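Local structure of nicotinate-nucleotide pyrophosphorylase (Pyrococcus furiosus, 2I14) at residues Gln329-Glu334 with Ala355-Leu360; Lys135-Phe140 with Asp290-Gly295; Ser52-Trp57 with Lys302-Ala307. The protein probably catalyses the ATP-dependent transfer of a phosphoribosyl group from phosphoribosyl pyrophosphate to nicotinate, giving nicotinate mononucleotide for NAD biosynthesis. All blocks are in the same frame, centred on the assembly; numbering follows the deposited sequence.

Contact 1. Residues Gln329-Glu334 with Ala355-Leu360. With ZN (zinc ion), chain G.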
loop_
_atom_site.group_PDB
_atom_site.type_symbol
_atom_site.label_atom_id
_atom_site.label_comp_id
_atom_site.label_asym_id
_atom_site.label_seq_id
_atom_site.Cartn_x
_atom_site.Cartn_y
_atom_site.Cartn_z
ATOM N N GLN A 329 -27.199 -2.437 -33.521
ATOM C CA GLN A 329 -27.652 -1.094 -33.184
ATOM C C GLN A 329 -27.623 -0.900 -31.679
ATOM O O GLN A 329 -27.719 -1.861 -30.920
ATOM C CB GLN A 329 -29.083 -0.866 -33.689
ATOM C CG GLN A 329 -29.196 0.149 -34.829
ATOM C CD GLN A 329 -28.978 1.572 -34.367
ATOM O OE1 GLN A 329 -27.992 1.881 -33.710
ATOM N NE2 GLN A 329 -29.897 2.447 -34.718
ATOM N N VAL A 330 -27.488 0.354 -31.260
ATOM C CA VAL A 330 -27.456 0.712 -29.851
ATOM C C VAL A 330 -28.652 1.596 -29.530
ATOM O O VAL A 330 -28.797 2.681 -30.087
ATOM C CB VAL A 330 -26.161 1.484 -29.490
ATOM C CG1 VAL A 330 -24.950 0.605 -29.685
ATOM C CG2 VAL A 330 -26.023 2.694 -30.357
ATOM N N TYR A 331 -29.514 1.128 -28.633
ATOM C CA TYR A 331 -30.698 1.892 -28.244
ATOM C C TYR A 331 -30.492 2.601 -26.916
ATOM O O TYR A 331 -30.056 2.004 -25.940
ATOM C CB TYR A 331 -31.942 0.992 -28.187
ATOM C CG TYR A 331 -32.318 0.443 -29.547
ATOM C CD1 TYR A 331 -31.641 -0.648 -30.090
ATOM C CD2 TYR A 331 -33.292 1.064 -30.327
ATOM C CE1 TYR A 331 -31.916 -1.109 -31.375
ATOM C CE2 TYR A 331 -33.576 0.609 -31.617
ATOM C CZ TYR A 331 -32.882 -0.479 -32.134
ATOM O OH TYR A 331 -33.154 -0.945 -33.404
ATOM N N ARG A 332 -30.804 3.891 -26.900
ATOM C CA ARG A 332 -30.638 4.712 -25.721
ATOM C C ARG A 332 -31.979 5.260 -25.280
ATOM O O ARG A 332 -32.756 5.739 -26.097
ATOM C CB ARG A 332 -29.714 5.880 -26.041
ATOM C CG ARG A 332 -29.142 6.524 -24.817
ATOM C CD ARG A 332 -29.035 8.029 -24.926
ATOM N NE ARG A 332 -28.603 8.496 -26.237
ATOM C CZ ARG A 332 -27.974 9.650 -26.443
ATOM N NH1 ARG A 332 -27.689 10.444 -25.420
ATOM N NH2 ARG A 332 -27.662 10.030 -27.673
ATOM N N CYS A 333 -32.263 5.191 -23.988
ATOM C CA CYS A 333 -33.517 5.728 -23.505
ATOM C C CYS A 333 -33.185 7.119 -22.989
ATOM O O CYS A 333 -32.024 7.496 -22.941
ATOM C CB CYS A 333 -34.084 4.870 -22.380
ATOM S SG CYS A 333 -33.439 5.307 -20.780
ATOM N N GLU A 334 -34.198 7.883 -22.609
ATOM C CA GLU A 334 -33.978 9.231 -22.105
ATOM C C GLU A 334 -33.308 9.223 -20.741
ATOM O O GLU A 334 -32.956 10.270 -20.218
ATOM C CB GLU A 334 -35.302 9.976 -21.987
ATOM C CG GLU A 334 -36.073 10.095 -23.277
ATOM C CD GLU A 334 -37.576 10.025 -23.047
ATOM O OE1 GLU A 334 -38.101 10.805 -22.215
ATOM O OE2 GLU A 334 -38.230 9.181 -23.700
ATOM N N ALA A 355 -39.130 2.894 -20.788
ATOM C CA ALA A 355 -39.175 4.216 -21.387
ATOM C C ALA A 355 -38.952 4.039 -22.875
ATOM O O ALA A 355 -38.572 2.957 -23.326
ATOM C CB ALA A 355 -38.095 5.107 -20.793
ATOM N N LYS A 356 -39.195 5.097 -23.636
ATOM C CA LYS A 356 -39.026 5.052 -25.079
ATOM C C LYS A 356 -37.539 5.125 -25.406
ATOM O O LYS A 356 -36.819 5.964 -24.866
ATOM C CB LYS A 356 -39.770 6.220 -25.732
ATOM C CG LYS A 356 -41.225 6.374 -25.280
ATOM C CD LYS A 356 -41.417 7.518 -24.272
ATOM C CE LYS A 356 -40.688 7.278 -22.944
ATOM N NZ LYS A 356 -40.834 8.409 -21.977
ATOM N N VAL A 357 -37.083 4.237 -26.282
ATOM C CA VAL A 357 -35.679 4.198 -26.663
ATOM C C VAL A 357 -35.512 4.490 -28.144
ATOM O O VAL A 357 -36.286 4.015 -28.958
ATOM C CB VAL A 357 -35.057 2.819 -26.344
ATOM C CG1 VAL A 357 -35.200 2.523 -24.854
ATOM C CG2 VAL A 357 -35.716 1.730 -27.179
ATOM N N GLU A 358 -34.491 5.265 -28.492
ATOM C CA GLU A 358 -34.256 5.621 -29.884
ATOM C C GLU A 358 -32.888 5.152 -30.378
ATOM O O GLU A 358 -31.902 5.215 -29.650
ATOM C CB GLU A 358 -34.368 7.137 -30.051
ATOM C CG GLU A 358 -34.936 7.617 -31.395
ATOM C CD GLU A 358 -36.452 7.391 -31.543
ATOM O OE1 GLU A 358 -36.869 6.338 -32.082
ATOM O OE2 GLU A 358 -37.232 8.272 -31.113
ATOM N N PRO A 359 -32.820 4.678 -31.633
ATOM C CA PRO A 359 -31.604 4.184 -32.291
ATOM C C PRO A 359 -30.535 5.264 -32.380
ATOM O O PRO A 359 -30.858 6.440 -32.549
ATOM C CB PRO A 359 -32.106 3.786 -33.675
ATOM C CG PRO A 359 -33.498 3.378 -33.421
ATOM C CD PRO A 359 -33.982 4.478 -32.513
ATOM N N LEU A 360 -29.267 4.870 -32.287
ATOM C CA LEU A 360 -28.183 5.838 -32.360
ATOM C C LEU A 360 -27.409 5.785 -33.675
ATOM O O LEU A 360 -26.995 6.823 -34.192
ATOM C CB LEU A 360 -27.238 5.662 -31.167
ATOM C CG LEU A 360 -27.814 6.013 -29.794
ATOM C CD1 LEU A 360 -26.833 5.662 -28.701
ATOM C CD2 LEU A 360 -28.133 7.482 -29.758
HETATM ZN ZN ZN G . -34.245 3.592 -19.325
#
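Leu-360 presses its branched end into the hollow between Val-330 and Arg-332, meeting each of these side chains at roughly a right angle. Its CB lies 3.3 Å from Val-330 CG2, while its CD2 reaches the edge of the Arg-332 guanidinium, in the plane of that group, 3.3 Å from NH2. An arginine suits this place because its long bent chain can border a leucine and still carry NH2 on to a hydrogen bond with the hydroxyl of Tyr-383. A second set of bumps and hollows lies along the Tyr-331, Cys-333, Val-357 and Pro-359 face. There the CG corner of Pro-359 meets Tyr-331 CE2 obliquely at 3.3 Å. The two methyls of Val-357 part, CG2 going to Tyr-331 CB and CG1 lying 3.6 Å from Cys-333 CB. Between these two rows the antiparallel backbones are joined by the hydrogen-bonded pair Arg-332 and Glu-358. Arg-332 N donates almost straight (177°) to Glu-358 O at 3.2 Å, and Glu-358 N returns the bond to Arg-332 O at 3.0 Å. Gln-329, bent at chi2, offers OE1 to the backbone N-H groups of Val-330 and Leu-361, although the placing of this amide is doubtful; an alanine here removes it and would probably leave both without that acceptor. With chi1 at 86°, Cys-333 holds SG between its backbone N and carbonyl carbon, where it binds zinc at 2.4 Å. Cys-350, Cys-353 and His-337 complete the site, and Val-357 also packs on Cys-350. At the outer end Glu-334 OE2 and Lys-356 NZ form a salt bridge (3.2 Å), its hydrogen bond weak. The chemistry thus runs from apolar packing to metal ligation, consistent with a small zinc-bound unit held by strand pairing and metal together.

Contact 2. Residues Lys135-Phe140 with Asp290-Gly295; sequences KPVYSF and DAFGVG. With PCP (1-alpha-pyrophosphoryl-2-alpha,3-alpha-dihydroxy-4-beta-cyclopentane-methanol-5-phosphate), chain I.
The ring of Phe-140 meets CA of Gly-293 in an off-centre CH-pi contact, CA standing 4.1 Å from the Phe-140 centroid. Glycine fits because a CB at this position would collide with Phe-140 CE2. The ring also meets the bound analogue of phosphoribosyl pyrophosphate: Phe-140 CD2 lies 3.2 Å from PCP O3, and PCP C4 sits at the edge, in the ring plane. The carbonyl O of Tyr-138 stands over one face of the same ring, toward its rim.

The two strands run parallel and in step, and four backbone bonds alternate between Pro-136, Tyr-138 and Phe-140 on one side and Phe-292 and Val-294 on the other. Phe-292 N gives to Pro-136 O at 2.9 Å, and Tyr-138 N to Phe-292 O at 2.7 Å. Proline can start this ladder because only its O is needed; its ring packs CG on Ala-291 CB at 3.6 Å. On the other face the beta-branched Val-137 sends CG1 to Val-294 CG2 (4.0 Å) and CG2 toward Phe-292 CB, a layer that Ile-128 of helix 108-131 covers. Ser-139, buried on that face, satisfies its hydroxyl with Asp-154.

Strand 137-139 and the late strand 291-294 are thus neighbours in the parallel sheet of the alpha/beta-barrel domain, and the ligand lies at their C-terminal ends. Gly-295, the N-cap of helix 296-299, offers its N weakly to PCP O2P at 3.2 Å; Gly-276 N and Gly-296 N also donate to the ligand. A side chain on Gly-295 would strike PCP OP. The chemistry is consistent with a phosphate received partly by backbone N-H groups near a helix start, while Phe-140 supplies an apolar wall beside the cyclopentane ring and its O3 hydroxyl.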
loop_
_atom_site.group_PDB
_atom_site.type_symbol
_atom_site.label_atom_id
_atom_site.label_comp_id
_atom_site.label_asym_id
_atom_site.label_seq_id
_atom_site.Cartn_x
_atom_site.Cartn_y
_atom_site.Cartn_z
ATOM N N LYS A 135 -18.609 25.076 -13.670
ATOM C CA LYS A 135 -18.180 26.458 -13.705
ATOM C C LYS A 135 -17.433 26.699 -15.027
ATOM O O LYS A 135 -17.244 25.788 -15.826
ATOM C CB LYS A 135 -17.271 26.744 -12.525
ATOM C CG LYS A 135 -18.021 26.995 -11.228
ATOM C CD LYS A 135 -17.230 26.487 -10.045
ATOM C CE LYS A 135 -17.496 27.294 -8.803
ATOM N NZ LYS A 135 -16.901 28.634 -8.983
ATOM N N PRO A 136 -17.024 27.942 -15.297
ATOM C CA PRO A 136 -16.321 28.084 -16.578
ATOM C C PRO A 136 -14.904 27.491 -16.606
ATOM O O PRO A 136 -14.155 27.541 -15.622
ATOM C CB PRO A 136 -16.350 29.603 -16.818
ATOM C CG PRO A 136 -16.421 30.185 -15.423
ATOM C CD PRO A 136 -17.390 29.259 -14.735
ATOM N N VAL A 137 -14.548 26.937 -17.760
ATOM C CA VAL A 137 -13.239 26.317 -17.982
ATOM C C VAL A 137 -12.751 26.649 -19.385
ATOM O O VAL A 137 -13.451 26.413 -20.373
ATOM C CB VAL A 137 -13.322 24.776 -17.861
ATOM C CG1 VAL A 137 -11.979 24.170 -18.120
ATOM C CG2 VAL A 137 -13.813 24.387 -16.493
ATOM N N TYR A 138 -11.538 27.163 -19.480
ATOM C CA TYR A 138 -11.011 27.528 -20.780
ATOM C C TYR A 138 -9.804 26.723 -21.197
ATOM O O TYR A 138 -8.844 26.586 -20.445
ATOM C CB TYR A 138 -10.678 29.027 -20.807
ATOM C CG TYR A 138 -11.856 29.893 -20.425
ATOM C CD1 TYR A 138 -11.958 30.465 -19.154
ATOM C CD2 TYR A 138 -12.912 30.052 -21.300
ATOM C CE1 TYR A 138 -13.089 31.159 -18.777
ATOM C CE2 TYR A 138 -14.046 30.738 -20.936
ATOM C CZ TYR A 138 -14.139 31.290 -19.674
ATOM O OH TYR A 138 -15.305 31.949 -19.320
ATOM N N SER A 139 -9.863 26.202 -22.417
ATOM C CA SER A 139 -8.774 25.414 -22.998
ATOM C C SER A 139 -7.547 26.304 -23.240
ATOM O O SER A 139 -7.659 27.355 -23.842
ATOM C CB SER A 139 -9.245 24.773 -24.315
ATOM O OG SER A 139 -8.209 24.015 -24.908
ATOM N N PHE A 140 -6.392 25.868 -22.758
ATOM C CA PHE A 140 -5.142 26.608 -22.883
ATOM C C PHE A 140 -4.005 25.697 -23.322
ATOM O O PHE A 140 -2.869 26.150 -23.491
ATOM C CB PHE A 140 -4.725 27.173 -21.526
ATOM C CG PHE A 140 -5.529 28.347 -21.058
ATOM C CD1 PHE A 140 -6.553 28.880 -21.838
ATOM C CD2 PHE A 140 -5.224 28.950 -19.830
ATOM C CE1 PHE A 140 -7.262 30.004 -21.402
ATOM C CE2 PHE A 140 -5.917 30.060 -19.386
ATOM C CZ PHE A 140 -6.941 30.596 -20.169
ATOM N N ASP A 290 -13.317 30.937 -9.320
ATOM C CA ASP A 290 -14.380 31.348 -10.208
ATOM C C ASP A 290 -14.335 30.727 -11.589
ATOM O O ASP A 290 -15.371 30.301 -12.111
ATOM C CB ASP A 290 -14.392 32.875 -10.312
ATOM C CG ASP A 290 -14.910 33.538 -9.046
ATOM O OD1 ASP A 290 -14.137 33.689 -8.069
ATOM O OD2 ASP A 290 -16.111 33.892 -9.029
ATOM N N ALA A 291 -13.141 30.688 -12.185
ATOM C CA ALA A 291 -12.968 30.118 -13.517
ATOM C C ALA A 291 -11.636 29.410 -13.646
ATOM O O ALA A 291 -10.626 29.842 -13.077
ATOM C CB ALA A 291 -13.078 31.194 -14.558
ATOM N N PHE A 292 -11.644 28.328 -14.422
ATOM C CA PHE A 292 -10.445 27.517 -14.629
ATOM C C PHE A 292 -9.798 27.613 -15.997
ATOM O O PHE A 292 -10.484 27.669 -17.023
ATOM C CB PHE A 292 -10.751 26.044 -14.394
ATOM C CG PHE A 292 -11.243 25.730 -13.024
ATOM C CD1 PHE A 292 -12.592 25.751 -12.743
ATOM C CD2 PHE A 292 -10.358 25.361 -12.026
ATOM C CE1 PHE A 292 -13.064 25.397 -11.488
ATOM C CE2 PHE A 292 -10.823 25.007 -10.770
ATOM C CZ PHE A 292 -12.186 25.026 -10.507
ATOM N N GLY A 293 -8.467 27.603 -15.991
ATOM C CA GLY A 293 -7.682 27.628 -17.216
ATOM C C GLY A 293 -6.950 26.288 -17.270
ATOM O O GLY A 293 -5.987 26.056 -16.525
ATOM N N VAL A 294 -7.392 25.383 -18.131
ATOM C CA VAL A 294 -6.750 24.080 -18.192
ATOM C C VAL A 294 -5.944 23.830 -19.465
ATOM O O VAL A 294 -6.430 24.060 -20.567
ATOM C CB VAL A 294 -7.791 22.946 -18.026
ATOM C CG1 VAL A 294 -7.134 21.579 -18.200
ATOM C CG2 VAL A 294 -8.417 23.036 -16.668
ATOM N N GLY A 295 -4.717 23.336 -19.298
ATOM C CA GLY A 295 -3.878 23.047 -20.435
ATOM C C GLY A 295 -3.763 21.579 -20.831
ATOM O O GLY A 295 -4.689 20.984 -21.412
HETATM C C1 PCP I . 0.442 27.942 -18.709
HETATM C C2 PCP I . -0.099 27.674 -20.131
HETATM C C3 PCP I . -1.630 27.875 -20.005
HETATM C C4 PCP I . -1.978 27.370 -18.587
HETATM C C5 PCP I . -0.748 27.732 -17.828
HETATM C CP PCP I . -2.340 25.854 -18.490
HETATM O O1 PCP I . 0.825 29.406 -18.523
HETATM O O2 PCP I . 0.456 28.592 -21.077
HETATM O O3 PCP I . -2.031 29.253 -20.108
HETATM O OP PCP I . -1.286 24.921 -18.918
HETATM P P PCP I . -0.996 23.492 -18.180
HETATM O O1P PCP I . -0.816 22.487 -19.250
HETATM O O2P PCP I . -2.189 23.205 -17.321
HETATM O O3P PCP I . 0.259 23.688 -17.398
HETATM P PA PCP I . 1.445 30.028 -17.195
HETATM O O1A PCP I . 2.669 29.197 -16.853
HETATM O O2A PCP I . 0.368 29.914 -16.136
HETATM O O3A PCP I . 1.769 31.498 -17.618
HETATM P PB PCP I . 2.270 32.226 -18.890
HETATM O O1B PCP I . 2.588 33.659 -18.626
HETATM O O2B PCP I . 1.271 32.230 -19.940
HETATM O O3B PCP I . 3.495 31.574 -19.438
#

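Contact 3. Residues Ser52-Trp57 with Lys302-Ala307; sequences SLPNNW and KPVDFA
Pro-54 turns its ring toward the backbone of the other loop, its CG coming 3.3 Å from the carbonyl O of Pro-303. The same Pro-54 CG lies 3.7 Å from Lys-302 O. A proline suits the site, being a compact, rigid bump that can rest against two carbonyls. Beside it, Leu-53 and Val-304 lie alongside each other and point the same way. Leu-53 starts away from the other loop, but chi1 of -68° and chi2 of 160° bring its CD2 back to within 3.8 Å of Val-304 CG1. Val-304 has CG1 anti to the backbone N (chi1 180°), which also sets that methyl over the centre of the Phe-306 ring. At the exposed rim Lys-302, stretched out beyond CG, crosses Asn-55 at about a right angle, and its NZ donates to Asn-55 OD1 at 3.0 Å from well above the carbonyl plane. Asn-55 has a positive phi, which asparagine tolerates well, and its ND2 stands over one face of the Trp-57 ring, toward its rim. The two loops, from the N-terminal and barrel parts of the chain, thus meet through one apolar patch and one polar bond. Helix 108-131 backs them, giving Ser-116 and Ser-119 to Val-304 and Phe-306; Phe-88 of strand 87-88 packs against Leu-53 and Val-304; Pro-303 touches Ser-300 of the second subunit, and Ala-307 begins strand 307-313.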
loop_
_atom_site.group_PDB
_atom_site.type_symbol
_atom_site.label_atom_id
_atom_site.label_comp_id
_atom_site.label_asym_id
_atom_site.label_seq_id
_atom_site.Cartn_x
_atom_site.Cartn_y
_atom_site.Cartn_z
ATOM N N SER A 52 -12.088 -0.525 -23.998
ATOM C CA SER A 52 -11.837 0.228 -22.780
ATOM C C SER A 52 -11.704 1.704 -23.094
ATOM O O SER A 52 -11.488 2.094 -24.234
ATOM C CB SER A 52 -10.527 -0.229 -22.162
ATOM O OG SER A 52 -9.459 0.175 -23.009
ATOM N N LEU A 53 -11.814 2.520 -22.063
ATOM C CA LEU A 53 -11.652 3.957 -22.194
ATOM C C LEU A 53 -10.449 4.272 -21.319
ATOM O O LEU A 53 -10.111 3.518 -20.419
ATOM C CB LEU A 53 -12.897 4.689 -21.673
ATOM C CG LEU A 53 -14.147 4.487 -22.532
ATOM C CD1 LEU A 53 -15.389 4.801 -21.720
ATOM C CD2 LEU A 53 -14.042 5.354 -23.780
ATOM N N PRO A 54 -9.786 5.397 -21.564
ATOM C CA PRO A 54 -8.619 5.742 -20.748
ATOM C C PRO A 54 -8.903 5.654 -19.266
ATOM O O PRO A 54 -10.014 5.916 -18.840
ATOM C CB PRO A 54 -8.311 7.163 -21.184
ATOM C CG PRO A 54 -8.705 7.136 -22.625
ATOM C CD PRO A 54 -10.029 6.423 -22.590
ATOM N N ASN A 55 -7.898 5.263 -18.493
ATOM C CA ASN A 55 -8.007 5.173 -17.039
ATOM C C ASN A 55 -9.198 4.347 -16.566
ATOM O O ASN A 55 -9.600 4.411 -15.399
ATOM C CB ASN A 55 -8.063 6.585 -16.480
ATOM C CG ASN A 55 -6.925 7.425 -16.992
ATOM O OD1 ASN A 55 -5.800 7.273 -16.538
ATOM N ND2 ASN A 55 -7.199 8.293 -17.972
ATOM N N ASN A 56 -9.735 3.547 -17.477
ATOM C CA ASN A 56 -10.882 2.723 -17.173
ATOM C C ASN A 56 -12.067 3.564 -16.755
ATOM O O ASN A 56 -12.779 3.241 -15.803
ATOM C CB ASN A 56 -10.523 1.715 -16.097
ATOM C CG ASN A 56 -9.907 0.478 -16.683
ATOM O OD1 ASN A 56 -9.024 -0.130 -16.093
ATOM N ND2 ASN A 56 -10.377 0.090 -17.864
ATOM N N TRP A 57 -12.264 4.660 -17.476
ATOM C CA TRP A 57 -13.380 5.550 -17.221
ATOM C C TRP A 57 -14.631 4.807 -17.672
ATOM O O TRP A 57 -14.550 3.876 -18.475
ATOM C CB TRP A 57 -13.212 6.846 -18.011
ATOM C CG TRP A 57 -12.158 7.761 -17.460
ATOM C CD1 TRP A 57 -11.767 7.871 -16.158
ATOM C CD2 TRP A 57 -11.452 8.781 -18.177
ATOM N NE1 TRP A 57 -10.873 8.903 -16.013
ATOM C CE2 TRP A 57 -10.661 9.480 -17.237
ATOM C CE3 TRP A 57 -11.415 9.174 -19.524
ATOM C CZ2 TRP A 57 -9.846 10.545 -17.592
ATOM C CZ3 TRP A 57 -10.603 10.242 -19.884
ATOM C CH2 TRP A 57 -9.828 10.916 -18.916
ATOM N N LYS A 302 -5.269 11.401 -23.216
ATOM C CA LYS A 302 -4.976 10.161 -23.915
ATOM C C LYS A 302 -6.081 9.791 -24.887
ATOM O O LYS A 302 -7.258 9.935 -24.573
ATOM C CB LYS A 302 -4.840 8.999 -22.938
ATOM C CG LYS A 302 -3.833 9.178 -21.825
ATOM C CD LYS A 302 -3.870 7.950 -20.911
ATOM C CE LYS A 302 -3.341 8.256 -19.523
ATOM N NZ LYS A 302 -3.629 7.108 -18.626
ATOM N N PRO A 303 -5.716 9.285 -26.073
ATOM C CA PRO A 303 -6.663 8.867 -27.109
ATOM C C PRO A 303 -7.551 7.729 -26.612
ATOM O O PRO A 303 -7.248 7.099 -25.604
ATOM C CB PRO A 303 -5.755 8.393 -28.226
ATOM C CG PRO A 303 -4.542 9.245 -28.051
ATOM C CD PRO A 303 -4.337 9.246 -26.581
ATOM N N VAL A 304 -8.641 7.464 -27.327
ATOM C CA VAL A 304 -9.558 6.372 -26.986
ATOM C C VAL A 304 -9.129 5.253 -27.918
ATOM O O VAL A 304 -9.139 5.436 -29.123
ATOM C CB VAL A 304 -11.035 6.770 -27.268
ATOM C CG1 VAL A 304 -11.971 5.632 -26.916
ATOM C CG2 VAL A 304 -11.396 8.005 -26.460
ATOM N N ASP A 305 -8.732 4.113 -27.358
ATOM C CA ASP A 305 -8.250 2.980 -28.160
ATOM C C ASP A 305 -9.341 2.483 -29.096
ATOM O O ASP A 305 -9.899 1.405 -28.886
ATOM C CB ASP A 305 -7.781 1.822 -27.245
ATOM C CG ASP A 305 -6.648 0.987 -27.870
ATOM O OD1 ASP A 305 -6.352 -0.140 -27.377
ATOM O OD2 ASP A 305 -6.040 1.467 -28.857
ATOM N N PHE A 306 -9.644 3.276 -30.122
ATOM C CA PHE A 306 -10.676 2.941 -31.111
ATOM C C PHE A 306 -10.135 1.967 -32.161
ATOM O O PHE A 306 -9.043 2.161 -32.682
ATOM C CB PHE A 306 -11.184 4.226 -31.794
ATOM C CG PHE A 306 -12.377 4.849 -31.121
ATOM C CD1 PHE A 306 -12.465 6.231 -30.963
ATOM C CD2 PHE A 306 -13.423 4.060 -30.655
ATOM C CE1 PHE A 306 -13.575 6.821 -30.345
ATOM C CE2 PHE A 306 -14.541 4.638 -30.033
ATOM C CZ PHE A 306 -14.613 6.025 -29.878
ATOM N N ALA A 307 -10.891 0.922 -32.471
ATOM C CA ALA A 307 -10.440 -0.036 -33.470
ATOM C C ALA A 307 -11.520 -0.357 -34.498
ATOM O O ALA A 307 -12.702 -0.404 -34.174
ATOM C CB ALA A 307 -9.968 -1.313 -32.792
#

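How the contacts relate
Along the chain contact 3 opens first, at 52-57; both segments of contact 2 then follow before 302-307 closes contact 3, and contact 1 forms wholly later. Contact 3 lies about 23 Å, centre to centre, from each of the others, while contacts 1 and 2 are about 33 Å apart; none touches another. Contact 2 belongs to the parallel sheet of the barrel domain, and contact 1 to the eight-stranded antiparallel sheet. Strand 307-313, entered at Ala-307 of contact 3, is part of that antiparallel sheet too, and helix 108-131 packs on contacts 2 and 3. The loops of contact 3 therefore lie where the barrel domain that holds the ligand passes into the sheet that carries the cysteine-rich zinc site of contact 1.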